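Local coordinates for protein deoxyribodipyrimidine photo-lyase (Oryza sativa Japonica Group, PDB 3UMV) that repairs ultraviolet-damaged DNA in the nucleus, using light and a bound FAD to split cyclobutane pyrimidine dimers back into separate pyrimidines, at residues V40-L45 with W54-A59; D47-D52 with H292-R297; S68-A73 with P207-W212; A130-A135 with G160-Q165. One frame throughout, in Å; residues are numbered along the deposited sequence.

Interaction 1: V40-L45 with W54-A59; sequences VVYWML and WALLHA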
loop_
_atom_site.group_PDB
_atom_site.type_symbol
_atom_site.label_atom_id
_atom_site.label_comp_id
_atom_site.label_asym_id
_atom_site.label_seq_id
_atom_site.Cartn_x
_atom_site.Cartn_y
_atom_site.Cartn_z
ATOM N N VAL A 40 26.983 -0.036 5.123
ATOM C CA VAL A 40 25.752 -0.719 4.766
ATOM C C VAL A 40 24.745 0.345 4.343
ATOM O O VAL A 40 24.591 1.365 5.024
ATOM C CB VAL A 40 25.176 -1.512 5.961
ATOM C CG1 VAL A 40 23.827 -2.145 5.583
ATOM C CG2 VAL A 40 26.193 -2.563 6.445
ATOM N N VAL A 41 24.080 0.123 3.210
ATOM C CA VAL A 41 23.090 1.073 2.713
ATOM C C VAL A 41 21.723 0.414 2.673
ATOM O O VAL A 41 21.576 -0.650 2.073
ATOM C CB VAL A 41 23.420 1.539 1.289
ATOM C CG1 VAL A 41 22.329 2.484 0.761
ATOM C CG2 VAL A 41 24.787 2.202 1.252
ATOM N N TYR A 42 20.737 1.039 3.323
ATOM C CA TYR A 42 19.353 0.604 3.225
ATOM C C TYR A 42 18.657 1.461 2.171
ATOM O O TYR A 42 18.501 2.675 2.336
ATOM C CB TYR A 42 18.636 0.699 4.586
ATOM C CG TYR A 42 17.121 0.615 4.523
ATOM C CD1 TYR A 42 16.477 -0.241 3.630
ATOM C CD2 TYR A 42 16.326 1.382 5.379
ATOM C CE1 TYR A 42 15.089 -0.310 3.562
ATOM C CE2 TYR A 42 14.923 1.312 5.327
ATOM C CZ TYR A 42 14.316 0.458 4.428
ATOM O OH TYR A 42 12.938 0.374 4.377
ATOM N N TRP A 43 18.313 0.826 1.057
ATOM C CA TRP A 43 17.519 1.461 0.022
ATOM C C TRP A 43 16.055 1.377 0.444
ATOM O O TRP A 43 15.410 0.346 0.291
ATOM C CB TRP A 43 17.766 0.774 -1.331
ATOM C CG TRP A 43 16.861 1.252 -2.445
ATOM C CD1 TRP A 43 16.066 2.367 -2.441
ATOM C CD2 TRP A 43 16.639 0.609 -3.714
ATOM N NE1 TRP A 43 15.388 2.465 -3.625
ATOM C CE2 TRP A 43 15.713 1.400 -4.424
ATOM C CE3 TRP A 43 17.136 -0.555 -4.318
ATOM C CZ2 TRP A 43 15.263 1.061 -5.715
ATOM C CZ3 TRP A 43 16.691 -0.887 -5.609
ATOM C CH2 TRP A 43 15.768 -0.082 -6.284
ATOM N N MET A 44 15.566 2.466 1.032
ATOM C CA MET A 44 14.185 2.578 1.473
ATOM C C MET A 44 13.280 2.845 0.280
ATOM O O MET A 44 13.542 3.758 -0.496
ATOM C CB MET A 44 14.084 3.751 2.445
ATOM C CG MET A 44 12.683 4.005 2.995
ATOM S SD MET A 44 12.688 5.483 4.029
ATOM C CE MET A 44 13.319 4.855 5.584
ATOM N N LEU A 45 12.213 2.067 0.140
ATOM C CA LEU A 45 11.231 2.333 -0.898
ATOM C C LEU A 45 9.814 2.190 -0.384
ATOM O O LEU A 45 9.083 3.176 -0.316
ATOM C CB LEU A 45 11.469 1.460 -2.135
ATOM C CG LEU A 45 10.692 1.890 -3.380
ATOM C CD1 LEU A 45 11.473 1.446 -4.614
ATOM C CD2 LEU A 45 9.266 1.318 -3.382
ATOM N N TRP A 54 11.842 -3.723 9.701
ATOM C CA TRP A 54 12.778 -4.855 9.702
ATOM C C TRP A 54 13.933 -4.692 8.731
ATOM O O TRP A 54 15.003 -5.238 8.965
ATOM C CB TRP A 54 12.083 -6.194 9.444
ATOM C CG TRP A 54 11.194 -6.662 10.566
ATOM C CD1 TRP A 54 9.846 -6.890 10.501
ATOM C CD2 TRP A 54 11.586 -6.959 11.912
ATOM N NE1 TRP A 54 9.377 -7.310 11.723
ATOM C CE2 TRP A 54 10.418 -7.341 12.612
ATOM C CE3 TRP A 54 12.803 -6.913 12.600
ATOM C CZ2 TRP A 54 10.439 -7.710 13.964
ATOM C CZ3 TRP A 54 12.822 -7.269 13.953
ATOM C CH2 TRP A 54 11.644 -7.667 14.611
ATOM N N ALA A 55 13.723 -3.950 7.647
ATOM C CA ALA A 55 14.776 -3.798 6.656
ATOM C C ALA A 55 15.874 -2.913 7.235
ATOM O O ALA A 55 17.053 -3.228 7.127
ATOM C CB ALA A 55 14.224 -3.217 5.367
ATOM N N LEU A 56 15.476 -1.822 7.887
ATOM C CA LEU A 56 16.430 -0.937 8.538
ATOM C C LEU A 56 17.162 -1.658 9.692
ATOM O O LEU A 56 18.380 -1.557 9.824
ATOM C CB LEU A 56 15.724 0.324 9.046
ATOM C CG LEU A 56 16.618 1.284 9.835
ATOM C CD1 LEU A 56 17.781 1.730 8.964
ATOM C CD2 LEU A 56 15.817 2.484 10.350
ATOM N N LEU A 57 16.410 -2.394 10.510
ATOM C CA LEU A 57 16.981 -3.176 11.615
ATOM C C LEU A 57 18.021 -4.167 11.102
ATOM O O LEU A 57 19.092 -4.319 11.693
ATOM C CB LEU A 57 15.876 -3.917 12.378
ATOM C CG LEU A 57 15.029 -3.061 13.320
ATOM C CD1 LEU A 57 13.762 -3.794 13.745
ATOM C CD2 LEU A 57 15.851 -2.669 14.531
ATOM N N HIS A 58 17.707 -4.839 10.000
ATOM C CA HIS A 58 18.644 -5.774 9.393
ATOM C C HIS A 58 19.920 -5.065 8.940
ATOM O O HIS A 58 21.025 -5.529 9.208
ATOM C CB HIS A 58 17.998 -6.509 8.220
ATOM C CG HIS A 58 18.878 -7.563 7.626
ATOM N ND1 HIS A 58 19.281 -7.547 6.307
ATOM C CD2 HIS A 58 19.456 -8.653 8.183
ATOM C CE1 HIS A 58 20.057 -8.591 6.073
ATOM N NE2 HIS A 58 20.178 -9.278 7.195
ATOM N N ALA A 59 19.765 -3.931 8.262
ATOM C CA ALA A 59 20.920 -3.160 7.812
ATOM C C ALA A 59 21.785 -2.757 9.009
ATOM O O ALA A 59 22.988 -2.956 8.994
ATOM C CB ALA A 59 20.483 -1.934 6.997
#
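With CG anti to the backbone N (chi1 165°), Tyr-42 swings its ring off the strand and against the helix at Ala-55 and Leu-56; Val-40, whose CG1 is likewise anti to N (chi1 176°), sets that methyl on Ala-59. The tyrosine ring is the main body of the contact. Its CE1 lies 3.5 Å from CB of Ala-55, which approaches obliquely, while CD2 sits 3.9 Å from CB of Leu-56, whose side chain crosses that of Tyr-42 at about a right angle. Leu-56 N stands over one face, offset toward the rim, and Met-44 CA covers the opposite one. One turn on, CB of Ala-59 meets Val-40 CG1 at 3.6 Å and Tyr-42 CB at 4.0 Å. The axes of 40-44 and 54-59 come within 8.4 Å, a closeness consistent with the small alanines between them. Beyond the contact the phenol OH is hydrogen-bonded to Asp-136 and Asn-53. A leucine in place of Tyr-42 would probably leave Asp-136 without this hydroxyl mate and open a gap beside Ala-55. Strand 40-44 runs nearly antiparallel to segment 54-59 of helix 54-66, begins a beta-alpha-beta unit completed by strand 70-75, and is flanked in the sheet by strands 70-75 and 132-135.

Interaction 2: D47-D52 with H292-R297; sequences DQRLAD and HISAQR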
loop_
_atom_site.group_PDB
_atom_site.type_symbol
_atom_site.label_atom_id
_atom_site.label_comp_id
_atom_site.label_asym_id
_atom_site.label_seq_id
_atom_site.Cartn_x
_atom_site.Cartn_y
_atom_site.Cartn_z
ATOM N N ASP A 47 8.851 1.122 2.729
ATOM C CA ASP A 47 8.615 1.324 4.154
ATOM C C ASP A 47 9.262 2.605 4.663
ATOM O O ASP A 47 10.371 2.602 5.201
ATOM C CB ASP A 47 9.049 0.072 4.925
ATOM C CG ASP A 47 8.230 -1.155 4.524
ATOM O OD1 ASP A 47 8.734 -1.959 3.721
ATOM O OD2 ASP A 47 7.056 -1.282 4.963
ATOM N N GLN A 48 8.534 3.704 4.472
ATOM C CA GLN A 48 9.032 5.047 4.707
ATOM C C GLN A 48 8.880 5.472 6.164
ATOM O O GLN A 48 8.079 6.362 6.501
ATOM C CB GLN A 48 8.348 6.013 3.746
ATOM C CG GLN A 48 8.635 5.648 2.294
ATOM C CD GLN A 48 7.587 6.154 1.327
ATOM O OE1 GLN A 48 6.978 7.206 1.540
ATOM N NE2 GLN A 48 7.380 5.411 0.247
ATOM N N ARG A 49 9.665 4.810 7.009
ATOM C CA ARG A 49 9.664 4.999 8.457
ATOM C C ARG A 49 10.966 4.462 9.039
ATOM O O ARG A 49 11.593 3.564 8.473
ATOM C CB ARG A 49 8.473 4.277 9.103
ATOM C CG ARG A 49 8.613 2.756 9.129
ATOM C CD ARG A 49 7.331 2.050 9.628
ATOM N NE ARG A 49 7.520 0.604 9.516
ATOM C CZ ARG A 49 7.256 -0.111 8.427
ATOM N NH1 ARG A 49 6.708 0.459 7.348
ATOM N NH2 ARG A 49 7.521 -1.410 8.427
ATOM N N LEU A 50 11.372 5.024 10.174
ATOM C CA LEU A 50 12.554 4.542 10.888
ATOM C C LEU A 50 12.173 3.540 11.981
ATOM O O LEU A 50 12.943 2.631 12.275
ATOM C CB LEU A 50 13.348 5.705 11.476
ATOM C CG LEU A 50 13.747 6.756 10.444
ATOM C CD1 LEU A 50 14.417 7.956 11.115
ATOM C CD2 LEU A 50 14.652 6.123 9.389
ATOM N N ALA A 51 10.984 3.679 12.567
ATOM C CA ALA A 51 10.584 2.769 13.629
ATOM C C ALA A 51 9.978 1.502 13.051
ATOM O O ALA A 51 9.432 1.514 11.946
ATOM C CB ALA A 51 9.594 3.439 14.584
ATOM N N ASP A 52 10.071 0.411 13.797
ATOM C CA ASP A 52 9.361 -0.819 13.431
ATOM C C ASP A 52 9.615 -1.237 11.972
ATOM O O ASP A 52 8.694 -1.670 11.263
ATOM C CB ASP A 52 7.857 -0.623 13.631
ATOM C CG ASP A 52 7.502 -0.246 15.055
ATOM O OD1 ASP A 52 6.522 0.507 15.247
ATOM O OD2 ASP A 52 8.206 -0.704 15.982
ATOM N N HIS A 292 4.374 4.530 6.533
ATOM C CA HIS A 292 4.605 5.463 7.647
ATOM C C HIS A 292 4.410 4.765 8.985
ATOM O O HIS A 292 4.938 5.200 10.023
ATOM C CB HIS A 292 3.642 6.646 7.605
ATOM C CG HIS A 292 3.813 7.537 6.420
ATOM N ND1 HIS A 292 4.975 7.597 5.678
ATOM C CD2 HIS A 292 2.964 8.431 5.863
ATOM C CE1 HIS A 292 4.817 8.460 4.695
ATOM N NE2 HIS A 292 3.615 8.999 4.798
ATOM N N ILE A 293 3.640 3.687 8.961
ATOM C CA ILE A 293 3.441 2.884 10.151
ATOM C C ILE A 293 3.492 1.432 9.744
ATOM O O ILE A 293 3.026 1.052 8.664
ATOM C CB ILE A 293 2.109 3.202 10.880
ATOM C CG1 ILE A 293 2.128 2.620 12.294
ATOM C CG2 ILE A 293 0.921 2.687 10.081
ATOM C CD1 ILE A 293 0.995 3.137 13.167
ATOM N N SER A 294 4.110 0.627 10.597
ATOM C CA SER A 294 4.250 -0.801 10.356
ATOM C C SER A 294 2.906 -1.509 10.576
ATOM O O SER A 294 2.233 -1.265 11.579
ATOM C CB SER A 294 5.297 -1.343 11.340
ATOM O OG SER A 294 5.163 -2.741 11.519
ATOM N N ALA A 295 2.503 -2.386 9.662
ATOM C CA ALA A 295 1.273 -3.157 9.880
ATOM C C ALA A 295 1.427 -4.067 11.100
ATOM O O ALA A 295 0.458 -4.308 11.814
ATOM C CB ALA A 295 0.918 -3.981 8.669
ATOM N N GLN A 296 2.642 -4.580 11.302
ATOM C CA GLN A 296 2.980 -5.391 12.472
ATOM C C GLN A 296 2.807 -4.573 13.757
ATOM O O GLN A 296 2.224 -5.062 14.730
ATOM C CB GLN A 296 4.409 -5.940 12.333
ATOM C CG GLN A 296 4.867 -6.847 13.463
ATOM C CD GLN A 296 6.080 -7.679 13.079
ATOM O OE1 GLN A 296 6.390 -7.857 11.891
ATOM N NE2 GLN A 296 6.779 -8.185 14.077
ATOM N N ARG A 297 3.281 -3.325 13.756
ATOM C CA ARG A 297 2.985 -2.416 14.870
ATOM C C ARG A 297 1.479 -2.306 15.149
ATOM O O ARG A 297 1.051 -2.347 16.309
ATOM C CB ARG A 297 3.550 -1.014 14.602
ATOM C CG ARG A 297 3.061 0.045 15.589
ATOM C CD ARG A 297 3.363 -0.382 17.020
ATOM N NE ARG A 297 4.778 -0.676 17.204
ATOM C CZ ARG A 297 5.284 -1.372 18.215
ATOM N NH1 ARG A 297 6.591 -1.580 18.273
ATOM N NH2 ARG A 297 4.488 -1.866 19.159
HETATM O O HOH W 1 5.429 1.727 12.949
#
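Asp-52 and Arg-297 form a two-pronged salt bridge across the contact. The arginine presents its NE and NH1 side-on: NE reaches Asp-52 OD1 at 2.9 Å and NH1 reaches OD2, both nearly straight, at 174° and 171°. The partners lie in the guanidinium plane, yet both oxygens are met from above the carboxylate plane, the two flat groups being turned 45° apart. The bridge links the loop after the first parallel strand of the photolyase alpha/beta domain to the start of helix 295-305, where Ser-294 is the N-cap. Bends at chi2 and chi3 fold the Arg-297 chain back and bring NE to OD1, an oxygen that CB and CG also flank.

Next to this pair, Ser-294 lays its CA over the centre of the Arg-49 guanidinium and its CB 3.5 Å from NE. Arg-49 is held flat there by its own loop: NE and NH2 both donate to Asp-52 O from one face of that carbonyl's plane, and NH1 makes a salt bridge with Asp-47 OD2. NH1 also bonds Gly-291 O. At the far end, His-292 ND1 gives a weak bond of 3.4 Å to Gln-48 O.

Further out, Glu-202 and Glu-301 both form salt bridges with Arg-297 NH2, which probably steadies the charge of this arginine. Ser-294 OG accepts from Arg-297 N at 3.0 Å, capping the helix that carries the arginine. A water donates to Asp-52 OD1 and accepts from Ser-294 N, at 2.8 and 2.9 Å.

Interaction 3: S68-A73 with P207-W212; sequences SPLAVA and PAVVPW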
loop_
_atom_site.group_PDB
_atom_site.type_symbol
_atom_site.label_atom_id
_atom_site.label_comp_id
_atom_site.label_asym_id
_atom_site.label_seq_id
_atom_site.Cartn_x
_atom_site.Cartn_y
_atom_site.Cartn_z
ATOM N N SER A 68 30.942 -1.217 10.705
ATOM C CA SER A 68 30.847 -0.338 9.548
ATOM C C SER A 68 29.704 0.648 9.733
ATOM O O SER A 68 28.789 0.397 10.525
ATOM C CB SER A 68 30.633 -1.161 8.283
ATOM O OG SER A 68 31.712 -2.061 8.086
ATOM N N PRO A 69 29.763 1.786 9.021
ATOM C CA PRO A 69 28.717 2.809 9.108
ATOM C C PRO A 69 27.455 2.424 8.340
ATOM O O PRO A 69 27.487 1.524 7.496
ATOM C CB PRO A 69 29.373 4.033 8.469
ATOM C CG PRO A 69 30.360 3.474 7.527
ATOM C CD PRO A 69 30.885 2.215 8.168
ATOM N N LEU A 70 26.368 3.128 8.644
ATOM C CA LEU A 70 25.033 2.820 8.132
ATOM C C LEU A 70 24.403 4.065 7.520
ATOM O O LEU A 70 24.441 5.138 8.123
ATOM C CB LEU A 70 24.145 2.340 9.277
ATOM C CG LEU A 70 22.665 2.083 8.948
ATOM C CD1 LEU A 70 22.514 0.925 7.990
ATOM C CD2 LEU A 70 21.872 1.823 10.208
ATOM N N ALA A 71 23.826 3.919 6.329
ATOM C CA ALA A 71 23.136 5.020 5.661
ATOM C C ALA A 71 21.794 4.563 5.095
ATOM O O ALA A 71 21.621 3.384 4.784
ATOM C CB ALA A 71 23.980 5.590 4.550
ATOM N N VAL A 72 20.853 5.499 4.984
ATOM C CA VAL A 72 19.570 5.247 4.327
ATOM C C VAL A 72 19.546 6.034 3.019
ATOM O O VAL A 72 20.013 7.179 2.963
ATOM C CB VAL A 72 18.375 5.694 5.206
ATOM C CG1 VAL A 72 17.064 5.514 4.448
ATOM C CG2 VAL A 72 18.364 4.940 6.529
ATOM N N ALA A 73 19.028 5.419 1.961
ATOM C CA ALA A 73 18.880 6.096 0.677
ATOM C C ALA A 73 17.474 5.900 0.138
ATOM O O ALA A 73 16.931 4.801 0.211
ATOM C CB ALA A 73 19.915 5.579 -0.334
ATOM N N PRO A 207 20.284 -1.355 16.683
ATOM C CA PRO A 207 21.636 -1.552 17.213
ATOM C C PRO A 207 22.466 -0.299 16.979
ATOM O O PRO A 207 22.294 0.365 15.956
ATOM C CB PRO A 207 22.185 -2.692 16.349
ATOM C CG PRO A 207 20.974 -3.428 15.867
ATOM C CD PRO A 207 19.924 -2.372 15.676
ATOM N N ALA A 208 23.353 0.030 17.908
ATOM C CA ALA A 208 24.224 1.177 17.713
ATOM C C ALA A 208 25.217 0.866 16.598
ATOM O O ALA A 208 25.639 -0.280 16.433
ATOM C CB ALA A 208 24.953 1.526 19.002
ATOM N N VAL A 209 25.577 1.891 15.830
ATOM C CA VAL A 209 26.549 1.745 14.755
ATOM C C VAL A 209 27.583 2.862 14.860
ATOM O O VAL A 209 27.294 3.931 15.400
ATOM C CB VAL A 209 25.879 1.802 13.367
ATOM C CG1 VAL A 209 24.882 0.664 13.208
ATOM C CG2 VAL A 209 25.199 3.140 13.165
ATOM N N VAL A 210 28.781 2.616 14.340
ATOM C CA VAL A 210 29.829 3.632 14.377
ATOM C C VAL A 210 29.361 4.861 13.603
ATOM O O VAL A 210 28.549 4.747 12.690
ATOM C CB VAL A 210 31.174 3.113 13.812
ATOM C CG1 VAL A 210 31.617 1.861 14.553
ATOM C CG2 VAL A 210 31.070 2.840 12.323
ATOM N N PRO A 211 29.865 6.046 13.970
ATOM C CA PRO A 211 29.392 7.267 13.315
ATOM C C PRO A 211 29.713 7.302 11.825
ATOM O O PRO A 211 30.649 6.643 11.362
ATOM C CB PRO A 211 30.149 8.379 14.051
ATOM C CG PRO A 211 31.321 7.700 14.667
ATOM C CD PRO A 211 30.864 6.327 15.014
ATOM N N TRP A 212 28.941 8.084 11.081
ATOM C CA TRP A 212 29.139 8.190 9.647
ATOM C C TRP A 212 30.263 9.153 9.313
ATOM O O TRP A 212 30.236 10.322 9.703
ATOM C CB TRP A 212 27.852 8.636 8.962
ATOM C CG TRP A 212 27.962 8.687 7.478
ATOM C CD1 TRP A 212 28.298 9.767 6.720
ATOM C CD2 TRP A 212 27.729 7.608 6.564
ATOM N NE1 TRP A 212 28.288 9.433 5.386
ATOM C CE2 TRP A 212 27.937 8.112 5.263
ATOM C CE3 TRP A 212 27.367 6.268 6.717
ATOM C CZ2 TRP A 212 27.802 7.322 4.125
ATOM C CZ3 TRP A 212 27.218 5.487 5.584
ATOM C CH2 TRP A 212 27.437 6.016 4.305
HETATM O O HOH W 2 28.658 -0.054 13.234
HETATM O O HOH W 3 26.909 5.299 10.474
#
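Trp-212 reaches across to Pro-69, Leu-70 and Ala-71 with the six-membered half of its indole. From CB, the side chain leaves with CG anti to the backbone N (chi1 -177°), which carries the indole toward the strand. CE3 arrives first, 3.5 Å from Pro-69 CB and 3.4 Å from Leu-70 O. CZ3 follows at 3.4 Å from Ala-71 CB, and CH2 touches the same methyl at 3.5 Å; all three partners approach obliquely. On the pyrrole side NE1 is hydrogen-bonded to Glu-215 O. This joins strand 70-75, one of the parallel strands of the photolyase alpha/beta sheet, to the loop between helices 196-199 and 222-231, and the indole also touches Phe-112 of edge strand 111-114. An alanine in place of Trp-212 would probably open a gap beside Pro-69 and Ala-71 and leave Glu-215 O without its indole mate. The valines complete the contact: Val-210 CG2 rests 3.7 Å from Pro-69 N, and Val-209 CG2 meets Leu-70 CB at 4.1 Å. Two waters link the backbones in place of direct bonds. One donates to Ser-68 O and accepts from Val-210 N; the other accepts from Leu-70 N and donates to Val-210 O at 2.8 Å.

Interaction 4: A130-A135 with G160-Q165; sequences ASTLVA and GVAVHQ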
loop_
_atom_site.group_PDB
_atom_site.type_symbol
_atom_site.label_atom_id
_atom_site.label_comp_id
_atom_site.label_asym_id
_atom_site.label_seq_id
_atom_site.Cartn_x
_atom_site.Cartn_y
_atom_site.Cartn_z
ATOM N N ALA A 130 30.374 0.440 -0.563
ATOM C CA ALA A 130 29.472 -0.279 0.335
ATOM C C ALA A 130 29.719 -1.785 0.296
ATOM O O ALA A 130 30.068 -2.346 -0.744
ATOM C CB ALA A 130 27.999 0.037 0.005
ATOM N N SER A 131 29.547 -2.428 1.442
ATOM C CA SER A 131 29.683 -3.874 1.536
ATOM C C SER A 131 28.351 -4.535 1.219
ATOM O O SER A 131 28.299 -5.563 0.550
ATOM C CB SER A 131 30.118 -4.266 2.942
ATOM O OG SER A 131 29.163 -3.827 3.890
ATOM N N THR A 132 27.269 -3.938 1.710
ATOM C CA THR A 132 25.945 -4.516 1.523
ATOM C C THR A 132 24.884 -3.476 1.180
ATOM O O THR A 132 24.849 -2.399 1.766
ATOM C CB THR A 132 25.495 -5.294 2.778
ATOM O OG1 THR A 132 26.527 -6.215 3.163
ATOM C CG2 THR A 132 24.205 -6.074 2.503
ATOM N N LEU A 133 24.026 -3.817 0.223
ATOM C CA LEU A 133 22.812 -3.061 -0.042
ATOM C C LEU A 133 21.629 -3.863 0.485
ATOM O O LEU A 133 21.489 -5.038 0.160
ATOM C CB LEU A 133 22.647 -2.840 -1.550
ATOM C CG LEU A 133 21.318 -2.241 -2.030
ATOM C CD1 LEU A 133 21.200 -0.793 -1.617
ATOM C CD2 LEU A 133 21.195 -2.372 -3.544
ATOM N N VAL A 134 20.787 -3.238 1.301
ATOM C CA VAL A 134 19.575 -3.894 1.787
ATOM C C VAL A 134 18.365 -3.215 1.173
ATOM O O VAL A 134 18.228 -2.008 1.257
ATOM C CB VAL A 134 19.456 -3.808 3.319
ATOM C CG1 VAL A 134 18.155 -4.491 3.788
ATOM C CG2 VAL A 134 20.698 -4.416 3.977
ATOM N N ALA A 135 17.480 -3.983 0.551
ATOM C CA ALA A 135 16.244 -3.390 0.031
ATOM C C ALA A 135 15.038 -3.916 0.795
ATOM O O ALA A 135 15.106 -4.994 1.376
ATOM C CB ALA A 135 16.094 -3.667 -1.461
ATOM N N GLY A 160 31.304 -7.864 -5.647
ATOM C CA GLY A 160 31.653 -8.086 -4.256
ATOM C C GLY A 160 30.589 -7.551 -3.310
ATOM O O GLY A 160 30.565 -7.901 -2.130
ATOM N N VAL A 161 29.712 -6.694 -3.827
ATOM C CA VAL A 161 28.669 -6.102 -2.991
ATOM C C VAL A 161 27.535 -7.081 -2.771
ATOM O O VAL A 161 26.991 -7.647 -3.722
ATOM C CB VAL A 161 28.059 -4.831 -3.593
ATOM C CG1 VAL A 161 26.851 -4.389 -2.735
ATOM C CG2 VAL A 161 29.099 -3.725 -3.699
ATOM N N ALA A 162 27.170 -7.258 -1.508
ATOM C CA ALA A 162 26.081 -8.147 -1.155
ATOM C C ALA A 162 24.758 -7.403 -1.312
ATOM O O ALA A 162 24.677 -6.201 -1.064
ATOM C CB ALA A 162 26.248 -8.634 0.274
ATOM N N VAL A 163 23.727 -8.113 -1.750
ATOM C CA VAL A 163 22.394 -7.512 -1.821
ATOM C C VAL A 163 21.394 -8.391 -1.075
ATOM O O VAL A 163 21.241 -9.578 -1.393
ATOM C CB VAL A 163 21.912 -7.299 -3.276
ATOM C CG1 VAL A 163 20.580 -6.557 -3.264
ATOM C CG2 VAL A 163 22.949 -6.541 -4.099
ATOM N N HIS A 164 20.715 -7.813 -0.081
ATOM C CA HIS A 164 19.709 -8.542 0.686
ATOM C C HIS A 164 18.384 -7.823 0.522
ATOM O O HIS A 164 18.354 -6.591 0.439
ATOM C CB HIS A 164 20.026 -8.552 2.184
ATOM C CG HIS A 164 21.284 -9.281 2.549
ATOM N ND1 HIS A 164 21.655 -9.497 3.857
ATOM C CD2 HIS A 164 22.254 -9.844 1.786
ATOM C CE1 HIS A 164 22.800 -10.157 3.891
ATOM N NE2 HIS A 164 23.192 -10.371 2.646
ATOM N N GLN A 165 17.299 -8.585 0.469
ATOM C CA GLN A 165 15.957 -7.998 0.518
ATOM C C GLN A 165 15.221 -8.479 1.760
ATOM O O GLN A 165 15.246 -9.658 2.101
ATOM C CB GLN A 165 15.151 -8.389 -0.711
ATOM C CG GLN A 165 13.723 -7.850 -0.698
ATOM C CD GLN A 165 13.011 -8.151 -1.986
ATOM O OE1 GLN A 165 13.005 -9.288 -2.450
ATOM N NE2 GLN A 165 12.416 -7.135 -2.576
#
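Val-161 opens the pairing, its CG2 methyl 3.4 Å from Ala-130 O while CG1 lies alongside the carbonyl of Ser-131. Ala-162 then bonds through both its N and its O: the N donates to Ser-131 O at 2.9 Å, and the O accepts from Leu-133 N at 2.8 Å and takes a CA-H...O contact from Thr-132. Val-163 makes no backbone N-H bond to the partner strand but turns CA to Leu-133 O, and its CG1 packs 4.2 Å from Leu-133 CD2. His-164 repeats the pair of hydrogen bonds, N to Leu-133 O and O from Ala-135 N at 2.8 Å. Its ring lies beneath Thr-132 CG2, a CH-pi contact with the methyl 4.3 Å from the centroid and 6° off the normal; CG2 is anti to the threonine N, which aims it there. Gln-165 ends the run with CA 3.2 Å from Ala-135 O, its amide held by Arg-27 and Asp-136 O. This is regular parallel pairing, the strands 17° apart, joined through helix 141-157 in a beta-alpha-beta unit. Leu-133 and Ala-135 face that helix, Thr-132, Val-134 and His-164 face helix 54-66, and strands 40-44 and 26-28 flank the pair.

How the interactions relate
From the N terminus, interaction 1 closes first, a short loop from strand 40-44 to helix 54-66. Interaction 2 opens inside that loop, at 47-52, and closes only at 292-297, so the two cross; they touch where Trp-54 NE1 meets Gln-296 OE1. Interaction 3 follows interaction 1 in series, running from strand 70-75 to the loop at 207-212, and interaction 4 nests within it; both lie inside the long span closed by interaction 2. Interactions 1, 3 and 4 share one sheet: strand 40-44 lies between 70-75 and 132-135. Interaction 2 instead ties this alpha/beta domain to the helical part of the chain that holds FAD.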